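Local coordinates for uncharacterized TetR family protein (Streptomyces coelicolor A3, PDB 3IUV) that probably binds DNA as a TetR-family transcriptional regulator, although its specific function is not known, at residues A[12-17]-A[40-45]; A[31-36]-A[52-57]; A[149-154]-A[173-178]. All blocks are in the same frame, centred on the assembly; numbering follows the deposited sequence.

Contacts 1 and 2 lie together in the N-terminal DNA-binding domain, and contact 3 lies on the opposite side of the chain's centre in the C-terminal domain. The segments of contacts 1 and 2 alternate along the chain, and their contacts tie helices 11-24, 33-40, 44-50 and the start of 54-73 together. Their centres are about 10 Å apart, and they touch where Leu44 packs on His33. Contact 3 follows later in sequence and joins helices 142-161 and 168-178. Its centre is about 38 Å from that of contact 1 and about 35 Å from that of contact 2. The protein thus has a probable DNA-reading end and a separate end where two subunits meet.

Contact 1: A[12-17]-A[40-45]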
loop_
_atom_site.group_PDB
_atom_site.type_symbol
_atom_site.label_atom_id
_atom_site.label_comp_id
_atom_site.label_asym_id
_atom_site.label_seq_id
_atom_site.Cartn_x
_atom_site.Cartn_y
_atom_site.Cartn_z
ATOM N N ARG A 12 18.906 14.967 17.547
ATOM C CA ARG A 12 18.329 14.679 16.234
ATOM C C ARG A 12 17.319 13.524 16.262
ATOM O O ARG A 12 16.440 13.417 15.404
ATOM C CB ARG A 12 19.434 14.439 15.193
ATOM C CG ARG A 12 19.820 12.990 14.942
ATOM C CD ARG A 12 20.406 12.799 13.519
ATOM N NE ARG A 12 20.043 11.487 12.958
ATOM C CZ ARG A 12 19.870 11.225 11.661
ATOM N NH1 ARG A 12 19.540 10.003 11.268
ATOM N NH2 ARG A 12 20.025 12.177 10.754
ATOM N N GLN A 13 17.448 12.665 17.263
ATOM C CA GLN A 13 16.509 11.588 17.450
ATOM C C GLN A 13 15.162 12.142 17.890
ATOM O O GLN A 13 14.104 11.780 17.344
ATOM C CB GLN A 13 17.036 10.639 18.520
ATOM C CG GLN A 13 16.224 9.364 18.658
ATOM C CD GLN A 13 16.193 8.575 17.371
ATOM O OE1 GLN A 13 17.214 8.436 16.682
ATOM N NE2 GLN A 13 15.020 8.057 17.031
ATOM N N ARG A 14 15.204 13.007 18.900
ATOM C CA ARG A 14 13.998 13.629 19.417
ATOM C C ARG A 14 13.261 14.219 18.255
ATOM O O ARG A 14 12.036 14.112 18.165
ATOM C CB ARG A 14 14.340 14.739 20.402
ATOM C CG ARG A 14 14.694 14.259 21.792
ATOM C CD ARG A 14 15.102 15.435 22.648
ATOM N NE ARG A 14 14.241 16.591 22.407
ATOM C CZ ARG A 14 14.399 17.769 23.000
ATOM N NH1 ARG A 14 15.385 17.939 23.867
ATOM N NH2 ARG A 14 13.577 18.779 22.731
ATOM N N ILE A 15 14.026 14.841 17.359
ATOM C CA ILE A 15 13.459 15.466 16.167
ATOM C C ILE A 15 12.750 14.440 15.260
ATOM O O ILE A 15 11.550 14.571 14.983
ATOM C CB ILE A 15 14.519 16.310 15.398
ATOM C CG1 ILE A 15 14.838 17.599 16.183
ATOM C CG2 ILE A 15 14.064 16.612 13.948
ATOM C CD1 ILE A 15 15.893 18.478 15.562
ATOM N N ILE A 16 13.482 13.418 14.824
ATOM C CA ILE A 16 12.928 12.373 13.968
ATOM C C ILE A 16 11.691 11.726 14.576
ATOM O O ILE A 16 10.683 11.497 13.893
ATOM C CB ILE A 16 13.964 11.293 13.716
ATOM C CG1 ILE A 16 15.108 11.881 12.885
ATOM C CG2 ILE A 16 13.323 10.104 13.025
ATOM C CD1 ILE A 16 16.258 10.934 12.678
ATOM N N ASP A 17 11.776 11.429 15.868
ATOM C CA ASP A 17 10.675 10.791 16.573
ATOM C C ASP A 17 9.460 11.680 16.528
ATOM O O ASP A 17 8.345 11.223 16.322
ATOM C CB ASP A 17 11.072 10.517 18.017
ATOM C CG ASP A 17 12.006 9.324 18.142
ATOM O OD1 ASP A 17 11.827 8.344 17.383
ATOM O OD2 ASP A 17 12.918 9.363 18.992
ATOM N N ALA A 40 8.570 18.795 18.901
ATOM C CA ALA A 40 9.789 18.339 19.556
ATOM C C ALA A 40 10.195 19.258 20.699
ATOM O O ALA A 40 11.102 18.931 21.469
ATOM C CB ALA A 40 10.925 18.211 18.541
ATOM N N ASP A 41 9.512 20.396 20.818
ATOM C CA ASP A 41 9.921 21.435 21.757
ATOM C C ASP A 41 11.426 21.646 21.565
ATOM O O ASP A 41 12.250 21.407 22.457
ATOM C CB ASP A 41 9.573 21.054 23.199
ATOM C CG ASP A 41 9.608 22.247 24.149
ATOM O OD1 ASP A 41 9.228 23.368 23.737
ATOM O OD2 ASP A 41 10.017 22.062 25.317
ATOM N N VAL A 42 11.758 22.094 20.364
ATOM C CA VAL A 42 13.124 22.198 19.898
ATOM C C VAL A 42 13.118 23.381 18.953
ATOM O O VAL A 42 12.145 23.602 18.236
ATOM C CB VAL A 42 13.545 20.890 19.166
ATOM C CG1 VAL A 42 14.281 21.191 17.878
ATOM C CG2 VAL A 42 14.345 19.979 20.097
ATOM N N PRO A 43 14.180 24.182 18.978
ATOM C CA PRO A 43 14.216 25.333 18.080
ATOM C C PRO A 43 14.116 24.931 16.613
ATOM O O PRO A 43 14.619 23.881 16.213
ATOM C CB PRO A 43 15.594 25.946 18.367
ATOM C CG PRO A 43 15.860 25.568 19.777
ATOM C CD PRO A 43 15.275 24.200 19.959
ATOM N N LEU A 44 13.471 25.773 15.817
ATOM C CA LEU A 44 13.454 25.561 14.387
ATOM C C LEU A 44 14.869 25.344 13.903
ATOM O O LEU A 44 15.126 24.457 13.082
ATOM C CB LEU A 44 12.859 26.771 13.701
ATOM C CG LEU A 44 12.605 26.746 12.194
ATOM C CD1 LEU A 44 11.697 25.592 11.758
ATOM C CD2 LEU A 44 11.992 28.089 11.823
ATOM N N GLY A 45 15.782 26.161 14.427
ATOM C CA GLY A 45 17.188 26.140 14.036
ATOM C C GLY A 45 17.841 24.771 14.217
ATOM O O GLY A 45 18.639 24.366 13.388
#
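Arg14 runs its guanidinium end past Val42 CG2, which meets it obliquely, and reaches the turn that ends helix 33-40. NH2 of Arg14 donates to Ala40 O at 2.8 Å, with an N-H...O angle of 153°. The acceptor lies near the guanidinium plane, and the donor sits almost on the line of the carbonyl bond. Asp41 O is also at the edge of the group, 3.0 Å from Arg14 NH2. A bend at chi3 (41°) in an otherwise extended chain turns the group to this backbone.

Deeper in, Ile15 crosses Val42 at about a right angle, and its CD1 lies 3.9 Å from Val42 CG1. Ala40 CB rests against the backbone of Ile15, 4.4 Å from its CA. Thr47, His50 and Phe51 pack on Ile15 as well, so the isoleucine joins helix 11-24 to helix 44-50.

Asp41 has positive phi and closes helix 33-40 in a Schellman motif. Pro43 then takes the N-cap position of helix 44-50. Arg14, from helix 11-24, thus bonds to the turn between the two helices of the predicted helix-turn-helix, as in the three-helix DNA-binding domain of TetR-family regulators.

Contact 2: A[31-36]-A[52-57]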
loop_
_atom_site.group_PDB
_atom_site.type_symbol
_atom_site.label_atom_id
_atom_site.label_comp_id
_atom_site.label_asym_id
_atom_site.label_seq_id
_atom_site.Cartn_x
_atom_site.Cartn_y
_atom_site.Cartn_z
ATOM N N LEU A 31 3.344 17.791 8.480
ATOM C CA LEU A 31 4.703 17.770 9.002
ATOM C C LEU A 31 5.664 18.676 8.237
ATOM O O LEU A 31 5.958 18.451 7.063
ATOM C CB LEU A 31 5.225 16.330 9.061
ATOM C CG LEU A 31 6.725 16.107 8.889
ATOM C CD1 LEU A 31 7.236 15.082 9.880
ATOM C CD2 LEU A 31 7.027 15.690 7.466
ATOM N N SER A 32 6.147 19.704 8.923
ATOM C CA SER A 32 7.099 20.641 8.352
ATOM C C SER A 32 8.045 21.059 9.453
ATOM O O SER A 32 7.703 20.959 10.629
ATOM C CB SER A 32 6.377 21.875 7.841
ATOM O OG SER A 32 6.022 22.707 8.931
ATOM N N HIS A 33 9.226 21.540 9.075
ATOM C CA HIS A 33 10.210 22.026 10.046
ATOM C C HIS A 33 9.574 22.701 11.237
ATOM O O HIS A 33 9.939 22.434 12.381
ATOM C CB HIS A 33 11.162 23.017 9.397
ATOM C CG HIS A 33 12.136 22.370 8.474
ATOM N ND1 HIS A 33 11.972 22.368 7.110
ATOM C CD2 HIS A 33 13.264 21.666 8.727
ATOM C CE1 HIS A 33 12.972 21.703 6.553
ATOM N NE2 HIS A 33 13.765 21.263 7.514
ATOM N N ARG A 34 8.629 23.589 10.956
ATOM C CA ARG A 34 8.026 24.381 12.003
ATOM C C ARG A 34 7.141 23.513 12.903
ATOM O O ARG A 34 7.093 23.726 14.115
ATOM C CB ARG A 34 7.262 25.565 11.399
ATOM C CG ARG A 34 7.095 26.730 12.337
ATOM C CD ARG A 34 7.403 28.052 11.644
ATOM N NE ARG A 34 7.423 29.161 12.597
ATOM C CZ ARG A 34 8.105 30.293 12.421
ATOM N NH1 ARG A 34 8.833 30.466 11.327
ATOM N NH2 ARG A 34 8.065 31.254 13.343
ATOM N N THR A 35 6.475 22.514 12.321
ATOM C CA THR A 35 5.525 21.685 13.074
ATOM C C THR A 35 6.240 20.586 13.830
ATOM O O THR A 35 5.838 20.192 14.928
ATOM C CB THR A 35 4.485 21.008 12.172
ATOM O OG1 THR A 35 4.227 21.824 11.024
ATOM C CG2 THR A 35 3.204 20.800 12.950
ATOM N N VAL A 36 7.292 20.075 13.211
ATOM C CA VAL A 36 8.217 19.184 13.883
ATOM C C VAL A 36 8.959 19.913 15.012
ATOM O O VAL A 36 9.200 19.344 16.071
ATOM C CB VAL A 36 9.216 18.610 12.883
ATOM C CG1 VAL A 36 9.856 17.356 13.442
ATOM C CG2 VAL A 36 8.503 18.290 11.582
ATOM N N ALA A 52 18.066 19.933 6.397
ATOM C CA ALA A 52 17.848 21.020 5.445
ATOM C C ALA A 52 16.543 20.868 4.645
ATOM O O ALA A 52 15.607 21.671 4.816
ATOM C CB ALA A 52 19.023 21.123 4.515
ATOM N N THR A 53 16.475 19.859 3.769
ATOM C CA THR A 53 15.261 19.654 2.989
ATOM C C THR A 53 14.220 19.067 3.909
ATOM O O THR A 53 14.562 18.481 4.935
ATOM C CB THR A 53 15.449 18.718 1.771
ATOM O OG1 THR A 53 15.384 17.349 2.188
ATOM C CG2 THR A 53 16.768 18.980 1.094
ATOM N N LEU A 54 12.952 19.242 3.549
ATOM C CA LEU A 54 11.868 18.614 4.279
ATOM C C LEU A 54 11.999 17.138 4.003
ATOM O O LEU A 54 11.504 16.309 4.764
ATOM C CB LEU A 54 10.512 19.112 3.780
ATOM C CG LEU A 54 9.396 19.333 4.813
ATOM C CD1 LEU A 54 9.232 18.128 5.737
ATOM C CD2 LEU A 54 9.638 20.620 5.621
ATOM N N ASP A 55 12.678 16.816 2.903
ATOM C CA ASP A 55 12.860 15.426 2.492
ATOM C C ASP A 55 13.702 14.672 3.488
ATOM O O ASP A 55 13.310 13.595 3.932
ATOM C CB ASP A 55 13.510 15.332 1.114
ATOM C CG ASP A 55 12.557 15.690 0.002
ATOM O OD1 ASP A 55 13.037 15.986 -1.113
ATOM O OD2 ASP A 55 11.331 15.688 0.251
ATOM N N ASP A 56 14.853 15.249 3.831
ATOM C CA ASP A 56 15.793 14.615 4.741
ATOM C C ASP A 56 15.075 14.240 6.013
ATOM O O ASP A 56 15.315 13.178 6.590
ATOM C CB ASP A 56 16.935 15.564 5.044
ATOM C CG ASP A 56 17.452 16.236 3.806
ATOM O OD1 ASP A 56 17.657 17.471 3.829
ATOM O OD2 ASP A 56 17.618 15.520 2.799
ATOM N N LEU A 57 14.166 15.103 6.443
ATOM C CA LEU A 57 13.376 14.764 7.607
ATOM C C LEU A 57 12.511 13.528 7.322
ATOM O O LEU A 57 12.608 12.521 8.024
ATOM C CB LEU A 57 12.533 15.947 8.061
ATOM C CG LEU A 57 12.320 15.943 9.573
ATOM C CD1 LEU A 57 11.028 16.650 9.908
ATOM C CD2 LEU A 57 12.302 14.512 10.110
#
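Leu54 fits its two methyl groups against the residues that lead into helix 33-40, the first helix of the predicted helix-turn-helix, and against its first turn. CD1 of Leu54 lies 3.7 Å from Leu31 CD2 and also meets the carbonyl oxygen of Leu31. CD2 touches Ser32 and the ND1 side of the His33 imidazole. The Leu54 side chain runs antiparallel to those of Leu31 and His33, with one methyl group on each.

One turn further along helix 54-73, Leu57 points toward 31-36. Its CD1 meets Val36 CG2 tip to tip. The same CD1 is 4.1 Å from Leu31 CD1, where the two leucines cross obliquely. Val36 holds CG1 anti to its backbone N (chi1 -160°), which leaves CG2 beside that N. CG2 makes the nearer approach to Leu57 CD1, and CG1 also touches that methyl. Ala19 of helix 11-24 backs both Leu31 and Leu57, and Phe51 also packs on Leu57. These apolar groups join three helices of the DNA-binding domain.

The next shell holds the helix starts and the His33 ring. Ser32 is the N-cap of helix 33-40, and its OG shares a 2.9 Å hydrogen bond with Thr35 OG1. His33 NE2 is hydrogen-bonded to Phe51 O, just before 52-57. The ring is thereby tied to the link between helices 44-50 and 54-73. Leu44, Thr47 and Thr48 also touch it, so the histidine joins both helices of the predicted motif to that link.

At the start of helix 54-73, Thr53 and Asp56 form a capping box. Asp56 N donates to Thr53 OG1, though the position of that oxygen is less certain. In return Thr53 N donates to Asp56 OD1 at 2.7 Å, meeting the carboxylate on its anti side, 35° out of its plane.

Contact 3: A[149-154]-A[173-178]; sequences VAVLDG and EVLTRL
Val151 sets CG1 between its backbone N and carbonyl carbon (chi1 76°), which leaves CG2 anti to that N. This spreads its two methyl groups over helix 168-178. Leu175 keeps CG beside its own backbone N (chi1 -61°) and swings CD2 back to Val151, although its CB does not point straight at the other helix. CD2 of Leu175 comes to 3.3 Å from Val151 CG1, and the two side chains cross at a slant. Leu178 meets the same CG1 tip to tip through CD1. Val151 and Val174 lie side by side, pointing in opposite directions, with Val151 CG2 3.8 Å from Val174 CG1. Val151 is thus held among three side chains spaced over one turn of the facing helix. Leu152 adds a looser touch on Leu175.

The contact is buried and wholly apolar. The axes of the two short segments are nearly antiparallel, at 163°, and 10.6 Å apart at closest approach. Away from this face, Arg177 NE bonds Glu173 OE1 in a salt bridge.

Leu178 packs on Leu178 of the second subunit, Val174 on its Ala147 and Asp153 on its Leu157, while Arg177 NH1 bonds its Thr144. Both helices therefore face the other subunit, consistent with the four-helix-bundle dimer interface, two helices from each subunit, common in TetR-family regulators.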
loop_
_atom_site.group_PDB
_atom_site.type_symbol
_atom_site.label_atom_id
_atom_site.label_comp_id
_atom_site.label_asym_id
_atom_site.label_seq_id
_atom_site.Cartn_x
_atom_site.Cartn_y
_atom_site.Cartn_z
ATOM N N VAL A 149 7.915 -11.695 -0.653
ATOM C CA VAL A 149 7.884 -10.271 -0.396
ATOM C C VAL A 149 6.529 -9.618 -0.748
ATOM O O VAL A 149 5.962 -8.865 0.039
ATOM C CB VAL A 149 9.012 -9.599 -1.158
ATOM C CG1 VAL A 149 8.796 -8.073 -1.252
ATOM C CG2 VAL A 149 10.356 -9.950 -0.500
ATOM N N ALA A 150 6.015 -9.902 -1.933
ATOM C CA ALA A 150 4.767 -9.297 -2.365
ATOM C C ALA A 150 3.618 -9.620 -1.387
ATOM O O ALA A 150 2.725 -8.801 -1.124
ATOM C CB ALA A 150 4.423 -9.766 -3.774
ATOM N N VAL A 151 3.646 -10.818 -0.835
ATOM C CA VAL A 151 2.570 -11.227 0.043
ATOM C C VAL A 151 2.726 -10.663 1.464
ATOM O O VAL A 151 1.733 -10.341 2.106
ATOM C CB VAL A 151 2.390 -12.744 0.025
ATOM C CG1 VAL A 151 3.488 -13.434 0.843
ATOM C CG2 VAL A 151 1.025 -13.088 0.521
ATOM N N LEU A 152 3.959 -10.498 1.936
ATOM C CA LEU A 152 4.167 -9.776 3.185
ATOM C C LEU A 152 3.426 -8.442 3.155
ATOM O O LEU A 152 2.585 -8.165 4.014
ATOM C CB LEU A 152 5.645 -9.556 3.475
ATOM C CG LEU A 152 6.378 -10.792 4.029
ATOM C CD1 LEU A 152 6.800 -11.750 2.926
ATOM C CD2 LEU A 152 7.609 -10.401 4.841
ATOM N N ASP A 153 3.732 -7.630 2.153
ATOM C CA ASP A 153 3.074 -6.339 1.979
ATOM C C ASP A 153 1.560 -6.444 1.900
ATOM O O ASP A 153 0.848 -5.705 2.574
ATOM C CB ASP A 153 3.597 -5.632 0.729
ATOM C CG ASP A 153 4.437 -4.415 1.053
ATOM O OD1 ASP A 153 4.369 -3.920 2.202
ATOM O OD2 ASP A 153 5.161 -3.956 0.150
ATOM N N GLY A 154 1.073 -7.357 1.069
ATOM C CA GLY A 154 -0.358 -7.612 0.932
ATOM C C GLY A 154 -1.012 -7.944 2.256
ATOM O O GLY A 154 -1.867 -7.200 2.748
ATOM N N GLU A 173 0.026 -20.494 6.559
ATOM C CA GLU A 173 -0.567 -21.230 5.458
ATOM C C GLU A 173 -0.270 -20.611 4.076
ATOM O O GLU A 173 0.129 -21.309 3.149
ATOM C CB GLU A 173 -2.072 -21.342 5.673
ATOM C CG GLU A 173 -2.819 -22.036 4.546
ATOM C CD GLU A 173 -2.453 -23.488 4.418
ATOM O OE1 GLU A 173 -2.448 -24.008 3.277
ATOM O OE2 GLU A 173 -2.155 -24.108 5.460
ATOM N N VAL A 174 -0.450 -19.301 3.950
ATOM C CA VAL A 174 -0.346 -18.625 2.649
ATOM C C VAL A 174 1.074 -18.698 2.152
ATOM O O VAL A 174 1.348 -19.081 1.011
ATOM C CB VAL A 174 -0.701 -17.127 2.757
ATOM C CG1 VAL A 174 -0.442 -16.432 1.460
ATOM C CG2 VAL A 174 -2.156 -16.916 3.174
ATOM N N LEU A 175 1.972 -18.300 3.042
ATOM C CA LEU A 175 3.398 -18.328 2.793
ATOM C C LEU A 175 3.885 -19.714 2.355
ATOM O O LEU A 175 4.612 -19.846 1.356
ATOM C CB LEU A 175 4.143 -17.816 4.029
ATOM C CG LEU A 175 3.792 -16.355 4.397
ATOM C CD1 LEU A 175 4.320 -15.938 5.769
ATOM C CD2 LEU A 175 4.294 -15.393 3.359
ATOM N N THR A 176 3.459 -20.749 3.071
ATOM C CA THR A 176 3.833 -22.131 2.729
ATOM C C THR A 176 3.512 -22.496 1.276
ATOM O O THR A 176 4.252 -23.253 0.637
ATOM C CB THR A 176 3.141 -23.152 3.657
ATOM O OG1 THR A 176 3.576 -22.955 5.009
ATOM C CG2 THR A 176 3.462 -24.582 3.220
ATOM N N ARG A 177 2.410 -21.959 0.754
ATOM C CA ARG A 177 2.011 -22.262 -0.620
ATOM C C ARG A 177 2.929 -21.678 -1.680
ATOM O O ARG A 177 2.980 -22.159 -2.807
ATOM C CB ARG A 177 0.601 -21.769 -0.865
ATOM C CG ARG A 177 -0.429 -22.524 -0.073
ATOM C CD ARG A 177 -1.745 -21.823 -0.196
ATOM N NE ARG A 177 -2.764 -22.412 0.659
ATOM C CZ ARG A 177 -4.068 -22.406 0.383
ATOM N NH1 ARG A 177 -4.513 -21.834 -0.736
ATOM N NH2 ARG A 177 -4.928 -22.968 1.230
ATOM N N LEU A 178 3.629 -20.616 -1.322
ATOM C CA LEU A 178 4.518 -19.965 -2.252
ATOM C C LEU A 178 5.863 -20.646 -2.183
ATOM O O LEU A 178 6.721 -20.435 -3.027
ATOM C CB LEU A 178 4.665 -18.498 -1.878
ATOM C CG LEU A 178 3.305 -17.818 -1.749
ATOM C CD1 LEU A 178 3.409 -16.556 -0.908
ATOM C CD2 LEU A 178 2.750 -17.529 -3.133
#